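Long-range contacts in PrgB (Enterococcus faecalis, PDB 6EVU), which promotes cell aggregation, biofilm formation and conjugation by binding and compacting DNA, the part described being its adhesin domain: residues Leu173-Phe178 with Gly278-Ser283; Pro192-Leu197 with Val273-Gly278. All blocks are in the same frame, centred on the assembly; numbering follows the deposited sequence.

Contact 1 of 2, residues Leu173-Phe178 with Gly278-Ser283; sequences LTIKFF and GRISFS
Leu173 and Phe282 face each other as an antiparallel hydrogen-bonded pair, a worked example of two strands that hold closely at one end and part at the other. Leu173 N gives a nearly straight bond to Phe282 O (2.8 Å, 177° at the hydrogen), and Phe282 N returns one to Leu173 O. One residue on, the backbones draw in until the CA atoms of Thr174 and Ser281 are 4.2 Å apart. Their hydroxyls are hydrogen-bonded on the partly exposed face, Thr174 OG1 to Ser281 OG at 2.8 Å.

The buried face is tightly filled. Leu173 CD2 rests against Phe282 CZ, the two side chains running alongside each other. Ile280 CD1 comes to the edge of the Phe177 ring, 3.8 Å from CE2, while Ile175 CG2 lies over one face of that ring.

Past the Ile175 N to Ile280 O bond the strands diverge, and the return bond of that pair is replaced by a water, which donates to Ile175 O (2.7 Å) and accepts from Ile280 N (3.0 Å). Here the partly exposed side is looser: Lys176 CE lies over one face of the Arg279 guanidinium, toward its rim. Lys176 NZ stands 4.3 Å from Arg279 NH2, a like-charge approach probably eased by the salt bridge of Arg279 to Glu184.

Strand 124-137 pairs with the other edge of strand 169-179, Asn221 bonds the far backbone edge of Arg279 and Ser281, and strand 193-197 with Phe304 packs on the buried face.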
ATOM      1  N   LEU A 173       5.175  -3.886   5.300  1.00 23.33           N
ATOM      2  CA  LEU A 173       5.444  -2.536   5.782  1.00 23.27           C
ATOM      3  C   LEU A 173       5.236  -2.511   7.294  1.00 26.79           C
ATOM      4  O   LEU A 173       4.148  -2.876   7.784  1.00 26.95           O
ATOM      5  CB  LEU A 173       4.534  -1.485   5.096  1.00 25.22           C
ATOM      6  CG  LEU A 173       4.573  -0.057   5.656  1.00 22.19           C
ATOM      7  CD1 LEU A 173       6.007   0.537   5.600  1.00 23.30           C
ATOM      8  CD2 LEU A 173       3.680   0.782   4.795  1.00 25.82           C
ATOM      9  N   THR A 174       6.281  -2.116   8.026  1.00 23.27           N
ATOM     10  CA  THR A 174       6.195  -1.927   9.483  1.00 22.40           C
ATOM     11  C   THR A 174       6.615  -0.508   9.786  1.00 23.39           C
ATOM     12  O   THR A 174       7.649  -0.047   9.290  1.00 25.41           O
ATOM     13  CB  THR A 174       7.134  -2.900  10.203  1.00 25.73           C
ATOM     14  OG1 THR A 174       6.852  -4.254   9.802  1.00 28.53           O
ATOM     15  CG2 THR A 174       7.002  -2.713  11.724  1.00 26.64           C
ATOM     16  N   ILE A 175       5.799   0.221  10.572  1.00 23.83           N
ATOM     17  CA  ILE A 175       5.966   1.666  10.761  1.00 28.14           C
ATOM     18  C   ILE A 175       6.227   1.953  12.233  1.00 29.37           C
ATOM     19  O   ILE A 175       5.530   1.427  13.106  1.00 30.87           O
ATOM     20  CB  ILE A 175       4.721   2.434  10.284  1.00 25.86           C
ATOM     21  CG1 ILE A 175       4.553   2.263   8.767  1.00 27.57           C
ATOM     22  CG2 ILE A 175       4.800   3.976  10.660  1.00 30.50           C
ATOM     23  CD1 ILE A 175       3.139   2.578   8.224  1.00 28.70           C
ATOM     24  N   LYS A 176       7.212   2.810  12.518  1.00 24.94           N
ATOM     25  CA  LYS A 176       7.425   3.284  13.874  1.00 25.61           C
ATOM     26  C   LYS A 176       7.279   4.787  13.881  1.00 32.52           C
ATOM     27  O   LYS A 176       7.856   5.464  13.026  1.00 30.79           O
ATOM     28  CB  LYS A 176       8.801   2.912  14.408  1.00 32.25           C
ATOM     29  CG  LYS A 176       9.014   1.461  14.655  1.00 31.33           C
ATOM     30  CD  LYS A 176      10.385   1.303  15.297  1.00 32.72           C
ATOM     31  CE  LYS A 176      10.788  -0.145  15.368  1.00 35.52           C
ATOM     32  NZ  LYS A 176      12.160  -0.301  15.974  1.00 37.83           N
ATOM     33  N   PHE A 177       6.504   5.303  14.833  1.00 30.11           N
ATOM     34  CA  PHE A 177       6.351   6.756  14.992  1.00 28.55           C
ATOM     35  C   PHE A 177       7.169   7.182  16.189  1.00 29.26           C
ATOM     36  O   PHE A 177       7.184   6.475  17.193  1.00 34.45           O
ATOM     37  CB  PHE A 177       4.897   7.129  15.242  1.00 29.10           C
ATOM     38  CG  PHE A 177       3.963   6.660  14.200  1.00 29.27           C
ATOM     39  CD1 PHE A 177       3.986   7.193  12.920  1.00 29.44           C
ATOM     40  CD2 PHE A 177       3.035   5.679  14.505  1.00 34.99           C
ATOM     41  CE1 PHE A 177       3.078   6.777  11.971  1.00 31.32           C
ATOM     42  CE2 PHE A 177       2.176   5.204  13.547  1.00 34.66           C
ATOM     43  CZ  PHE A 177       2.180   5.748  12.289  1.00 31.17           C
ATOM     44  N   PHE A 178       7.796   8.375  16.111  1.00 31.38           N
ATOM     45  CA  PHE A 178       8.623   8.864  17.211  1.00 33.30           C
ATOM     46  C   PHE A 178       8.207  10.252  17.647  1.00 35.24           C
ATOM     47  O   PHE A 178       7.912  11.128  16.813  1.00 36.89           O
ATOM     48  CB  PHE A 178      10.102   8.866  16.816  1.00 34.13           C
ATOM     49  CG  PHE A 178      10.643   7.501  16.486  1.00 32.72           C
ATOM     50  CD1 PHE A 178      10.602   7.021  15.188  1.00 28.03           C
ATOM     51  CD2 PHE A 178      11.190   6.711  17.475  1.00 32.54           C
ATOM     52  CE1 PHE A 178      11.116   5.720  14.887  1.00 32.33           C
ATOM     53  CE2 PHE A 178      11.670   5.454  17.215  1.00 36.45           C
ATOM     54  CZ  PHE A 178      11.655   4.959  15.882  1.00 32.44           C
ATOM     55  N   GLY A 278      -0.887  -1.874  18.821  1.00 38.86           N
ATOM     56  CA  GLY A 278       0.554  -2.039  18.928  1.00 34.74           C
ATOM     57  C   GLY A 278       1.166  -1.386  17.697  1.00 34.83           C
ATOM     58  O   GLY A 278       0.492  -0.630  17.000  1.00 36.80           O
ATOM     59  N   ARG A 279       2.450  -1.674  17.439  1.00 33.25           N
ATOM     60  CA  ARG A 279       3.128  -1.199  16.238  1.00 31.35           C
ATOM     61  C   ARG A 279       2.387  -1.635  14.973  1.00 28.51           C
ATOM     62  O   ARG A 279       1.997  -2.808  14.832  1.00 31.76           O
ATOM     63  CB  ARG A 279       4.573  -1.751  16.235  1.00 29.99           C
ATOM     64  CG  ARG A 279       5.479  -1.085  15.144  1.00 29.10           C
ATOM     65  CD  ARG A 279       6.936  -1.587  15.255  1.00 31.84           C
ATOM     66  NE  ARG A 279       7.575  -1.200  16.518  1.00 30.92           N
ATOM     67  CZ  ARG A 279       8.263  -1.998  17.311  1.00 35.44           C
ATOM     68  NH1 ARG A 279       8.410  -3.303  17.032  1.00 34.80           N
ATOM     69  NH2 ARG A 279       8.796  -1.487  18.410  1.00 38.22           N
ATOM     70  N   ILE A 280       2.194  -0.692  14.060  1.00 29.40           N
ATOM     71  CA  ILE A 280       1.562  -0.968  12.767  1.00 29.04           C
ATOM     72  C   ILE A 280       2.439  -1.876  11.924  1.00 29.51           C
ATOM     73  O   ILE A 280       3.617  -1.587  11.691  1.00 29.07           O
ATOM     74  CB  ILE A 280       1.313   0.343  12.008  1.00 26.83           C
ATOM     75  CG1 ILE A 280       0.222   1.141  12.742  1.00 27.25           C
ATOM     76  CG2 ILE A 280       0.930   0.060  10.543  1.00 30.79           C
ATOM     77  CD1 ILE A 280      -0.033   2.498  12.072  1.00 32.04           C
ATOM     78  N   SER A 281       1.847  -2.916  11.371  1.00 27.03           N
ATOM     79  CA  SER A 281       2.620  -3.797  10.475  1.00 26.66           C
ATOM     80  C   SER A 281       1.650  -4.650   9.677  1.00 26.81           C
ATOM     81  O   SER A 281       0.718  -5.207  10.255  1.00 28.70           O
ATOM     82  CB  SER A 281       3.538  -4.689  11.276  1.00 30.81           C
ATOM     83  OG  SER A 281       4.389  -5.446  10.402  1.00 31.50           O
ATOM     84  N   PHE A 282       1.823  -4.713   8.367  1.00 25.16           N
ATOM     85  CA  PHE A 282       0.885  -5.446   7.515  1.00 28.41           C
ATOM     86  C   PHE A 282       1.567  -5.598   6.164  1.00 29.89           C
ATOM     87  O   PHE A 282       2.647  -5.028   5.935  1.00 26.79           O
ATOM     88  CB  PHE A 282      -0.455  -4.710   7.379  1.00 31.79           C
ATOM     89  CG  PHE A 282      -0.313  -3.355   6.735  1.00 29.39           C
ATOM     90  CD1 PHE A 282       0.076  -2.251   7.468  1.00 28.18           C
ATOM     91  CD2 PHE A 282      -0.548  -3.218   5.352  1.00 28.39           C
ATOM     92  CE1 PHE A 282       0.276  -1.017   6.862  1.00 26.80           C
ATOM     93  CE2 PHE A 282      -0.373  -1.988   4.716  1.00 28.29           C
ATOM     94  CZ  PHE A 282       0.053  -0.880   5.470  1.00 28.49           C
ATOM     95  N   SER A 283       0.949  -6.389   5.260  1.00 26.32           N
ATOM     96  CA  SER A 283       1.500  -6.465   3.897  1.00 26.79           C
ATOM     97  C   SER A 283       0.538  -5.944   2.838  1.00 28.91           C
ATOM     98  O   SER A 283      -0.697  -5.973   3.002  1.00 28.56           O
ATOM     99  CB  SER A 283       1.913  -7.909   3.549  1.00 27.62           C
ATOM    100  OG  SER A 283       2.935  -8.282   4.432  1.00 29.56           O
TER
HETATM  101  O   HOH W   1       3.379   2.016  14.671  1.00 29.89           O

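Contact 2 of 2, residues Pro192-Leu197 with Val273-Gly278; sequences PFAYAL and VGLANG
Tyr195 lies flat on the backbone of Gly274, its partner in an antiparallel hydrogen-bonded pair: each residue's N donates to the other's O, both bonds 2.8 Å long. From CB the side chain turns into the crowded position between backbone N and carbonyl carbon (chi1 48°), which folds the ring over the neighbouring strand. CG starts above Gly274 O, and CD1 comes to 3.5 Å from that same oxygen. CE1 sits over Gly274 C, with Ala276 CB at the ring edge, 4.1 Å from CE1. Along the other edge of the ring, on the same face, CD2 and CE2 lie over Gly274 CA, as does CZ. At the tip, OH leaves the pair and hydrogen-bonds to Asn221 OD1, which fixes the far end of the ring.

Gly274 CA lies 3.7 Å from the ring centroid and 11° off its normal, a CH-pi contact. This aromatic-glycine pairing across antiparallel strands lets the ring occupy the place where a side chain would rise; strand 193-197 is an outer strand of a three-stranded sheet, with strand 221-225 on the far side of strand 272-276.

Leu197 CD1 extends the apolar cover to Gly274 N. On the opposite face Ala194 CB meets Leu275 CD2 at 3.8 Å. Phe193 and Ala276 form the second hydrogen-bonded pair, their CB atoms also in contact, and past it Pro192 CB rests 3.4 Å from Asn277 OD1.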
ATOM      1  N   PRO A 192      -6.665   2.415  20.084  1.00 47.74           N
ATOM      2  CA  PRO A 192      -5.830   1.834  19.033  1.00 38.15           C
ATOM      3  C   PRO A 192      -5.562   2.807  17.897  1.00 37.49           C
ATOM      4  O   PRO A 192      -6.293   3.774  17.679  1.00 41.81           O
ATOM      5  CB  PRO A 192      -6.659   0.640  18.544  1.00 41.24           C
ATOM      6  CG  PRO A 192      -8.087   0.973  18.903  1.00 39.74           C
ATOM      7  CD  PRO A 192      -7.976   1.743  20.197  1.00 46.28           C
ATOM      8  N   PHE A 193      -4.458   2.552  17.205  1.00 38.20           N
ATOM      9  CA  PHE A 193      -4.173   3.227  15.940  1.00 34.89           C
ATOM     10  C   PHE A 193      -5.163   2.760  14.894  1.00 46.59           C
ATOM     11  O   PHE A 193      -5.490   1.566  14.816  1.00 43.77           O
ATOM     12  CB  PHE A 193      -2.782   2.860  15.424  1.00 38.49           C
ATOM     13  CG  PHE A 193      -1.654   3.455  16.180  1.00 32.36           C
ATOM     14  CD1 PHE A 193      -1.825   4.538  17.038  1.00 42.09           C
ATOM     15  CD2 PHE A 193      -0.385   2.923  16.033  1.00 36.91           C
ATOM     16  CE1 PHE A 193      -0.705   5.089  17.703  1.00 35.80           C
ATOM     17  CE2 PHE A 193       0.706   3.485  16.688  1.00 32.41           C
ATOM     18  CZ  PHE A 193       0.568   4.518  17.514  1.00 36.06           C
ATOM     19  N   ALA A 194      -5.612   3.685  14.062  1.00 39.69           N
ATOM     20  CA  ALA A 194      -6.421   3.333  12.908  1.00 39.49           C
ATOM     21  C   ALA A 194      -5.773   3.907  11.653  1.00 37.85           C
ATOM     22  O   ALA A 194      -5.396   5.090  11.607  1.00 38.46           O
ATOM     23  CB  ALA A 194      -7.871   3.824  13.069  1.00 38.92           C
ATOM     24  N   TYR A 195      -5.696   3.089  10.619  1.00 33.54           N
ATOM     25  CA  TYR A 195      -5.088   3.527   9.374  1.00 32.15           C
ATOM     26  C   TYR A 195      -5.910   3.032   8.201  1.00 33.58           C
ATOM     27  O   TYR A 195      -6.653   2.053   8.314  1.00 36.49           O
ATOM     28  CB  TYR A 195      -3.650   3.033   9.218  1.00 28.95           C
ATOM     29  CG  TYR A 195      -3.373   1.548   9.494  1.00 31.89           C
ATOM     30  CD1 TYR A 195      -3.206   1.058  10.790  1.00 27.26           C
ATOM     31  CD2 TYR A 195      -3.244   0.667   8.438  1.00 27.69           C
ATOM     32  CE1 TYR A 195      -2.922  -0.348  11.001  1.00 28.17           C
ATOM     33  CE2 TYR A 195      -2.934  -0.680   8.614  1.00 30.74           C
ATOM     34  CZ  TYR A 195      -2.782  -1.175   9.887  1.00 33.20           C
ATOM     35  OH  TYR A 195      -2.467  -2.492  10.041  1.00 32.23           O
ATOM     36  N   ALA A 196      -5.817   3.767   7.095  1.00 32.34           N
ATOM     37  CA  ALA A 196      -6.622   3.477   5.925  1.00 35.31           C
ATOM     38  C   ALA A 196      -5.955   2.408   5.065  1.00 32.52           C
ATOM     39  O   ALA A 196      -4.727   2.348   4.935  1.00 35.70           O
ATOM     40  CB  ALA A 196      -6.801   4.735   5.090  1.00 34.79           C
ATOM     41  N   LEU A 197      -6.772   1.591   4.420  1.00 34.31           N
ATOM     42  CA  LEU A 197      -6.289   0.683   3.389  1.00 31.69           C
ATOM     43  C   LEU A 197      -7.209   1.064   2.245  1.00 35.56           C
ATOM     44  O   LEU A 197      -8.398   0.707   2.251  1.00 41.22           O
ATOM     45  CB  LEU A 197      -6.413  -0.785   3.788  1.00 39.23           C
ATOM     46  CG  LEU A 197      -5.709  -0.995   5.134  1.00 47.43           C
ATOM     47  CD1 LEU A 197      -6.214  -2.217   5.822  1.00 54.96           C
ATOM     48  CD2 LEU A 197      -4.229  -1.020   4.891  1.00 37.48           C
ATOM     49  N   VAL A 273     -10.250  -0.759   6.822  1.00 40.79           N
ATOM     50  CA  VAL A 273      -9.604  -0.067   7.927  1.00 40.40           C
ATOM     51  C   VAL A 273      -8.637  -1.024   8.616  1.00 34.65           C
ATOM     52  O   VAL A 273      -8.983  -2.189   8.853  1.00 40.40           O
ATOM     53  CB  VAL A 273     -10.640   0.474   8.921  1.00 39.49           C
ATOM     54  CG1 VAL A 273      -9.944   1.173  10.057  1.00 43.99           C
ATOM     55  CG2 VAL A 273     -11.597   1.408   8.162  1.00 40.67           C
ATOM     56  N   GLY A 274      -7.421  -0.549   8.876  1.00 34.91           N
ATOM     57  CA  GLY A 274      -6.476  -1.243   9.730  1.00 38.60           C
ATOM     58  C   GLY A 274      -6.529  -0.704  11.151  1.00 36.10           C
ATOM     59  O   GLY A 274      -6.591   0.515  11.367  1.00 36.49           O
ATOM     60  N   LEU A 275      -6.560  -1.626  12.114  1.00 35.97           N
ATOM     61  CA  LEU A 275      -6.597  -1.300  13.543  1.00 37.54           C
ATOM     62  C   LEU A 275      -5.396  -1.952  14.209  1.00 43.17           C
ATOM     63  O   LEU A 275      -5.114  -3.133  13.959  1.00 41.48           O
ATOM     64  CB  LEU A 275      -7.915  -1.757  14.225  1.00 41.02           C
ATOM     65  CG  LEU A 275      -9.048  -0.776  13.889  1.00 50.99           C
ATOM     66  CD1 LEU A 275     -10.453  -1.349  14.109  1.00 60.43           C
ATOM     67  CD2 LEU A 275      -8.851   0.518  14.638  1.00 44.05           C
ATOM     68  N   ALA A 276      -4.654  -1.186  15.009  1.00 39.58           N
ATOM     69  CA  ALA A 276      -3.449  -1.716  15.647  1.00 37.77           C
ATOM     70  C   ALA A 276      -3.451  -1.369  17.137  1.00 40.71           C
ATOM     71  O   ALA A 276      -3.396  -0.191  17.503  1.00 41.65           O
ATOM     72  CB  ALA A 276      -2.172  -1.193  14.981  1.00 39.67           C
ATOM     73  N   ASN A 277      -3.482  -2.396  18.000  1.00 37.18           N
ATOM     74  CA  ASN A 277      -3.225  -2.196  19.428  1.00 39.98           C
ATOM     75  C   ASN A 277      -1.734  -2.311  19.739  1.00 43.65           C
ATOM     76  O   ASN A 277      -1.345  -2.850  20.765  1.00 54.32           O
ATOM     77  CB  ASN A 277      -4.040  -3.192  20.270  1.00 41.50           C
ATOM     78  CG  ASN A 277      -5.543  -3.070  20.042  1.00 60.49           C
ATOM     79  OD1 ASN A 277      -6.175  -2.113  20.506  1.00 71.06           O
ATOM     80  ND2 ASN A 277      -6.125  -4.043  19.339  1.00 66.06           N
ATOM     81  N   GLY A 278      -0.887  -1.874  18.821  1.00 38.86           N
ATOM     82  CA  GLY A 278       0.554  -2.039  18.928  1.00 34.74           C
ATOM     83  C   GLY A 278       1.166  -1.386  17.697  1.00 34.83           C
ATOM     84  O   GLY A 278       0.492  -0.630  17.000  1.00 36.80           O
TER

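How the contacts relate
Contact 2 is nested inside the chain loop closed by contact 1: the order is 173-178, 192-197, 273-278, 278-283, with Gly278, shared by both, lying in the turn from strand 272-276 into strand 280-287. The centres are 10 Å apart. Yet the strands belong to different sheets, contact 1 to the larger antiparallel sheet and contact 2 to the small three-stranded one. The sheets meet through apolar side chains: Phe282 CD1 is 3.6 Å from Tyr195 CE2, and Ile280 wedges against both Tyr195 and Phe193. One short connection thus joins a small sheet to the larger one it packs on, in a domain whose family relatives have a lectin-like beta sandwich.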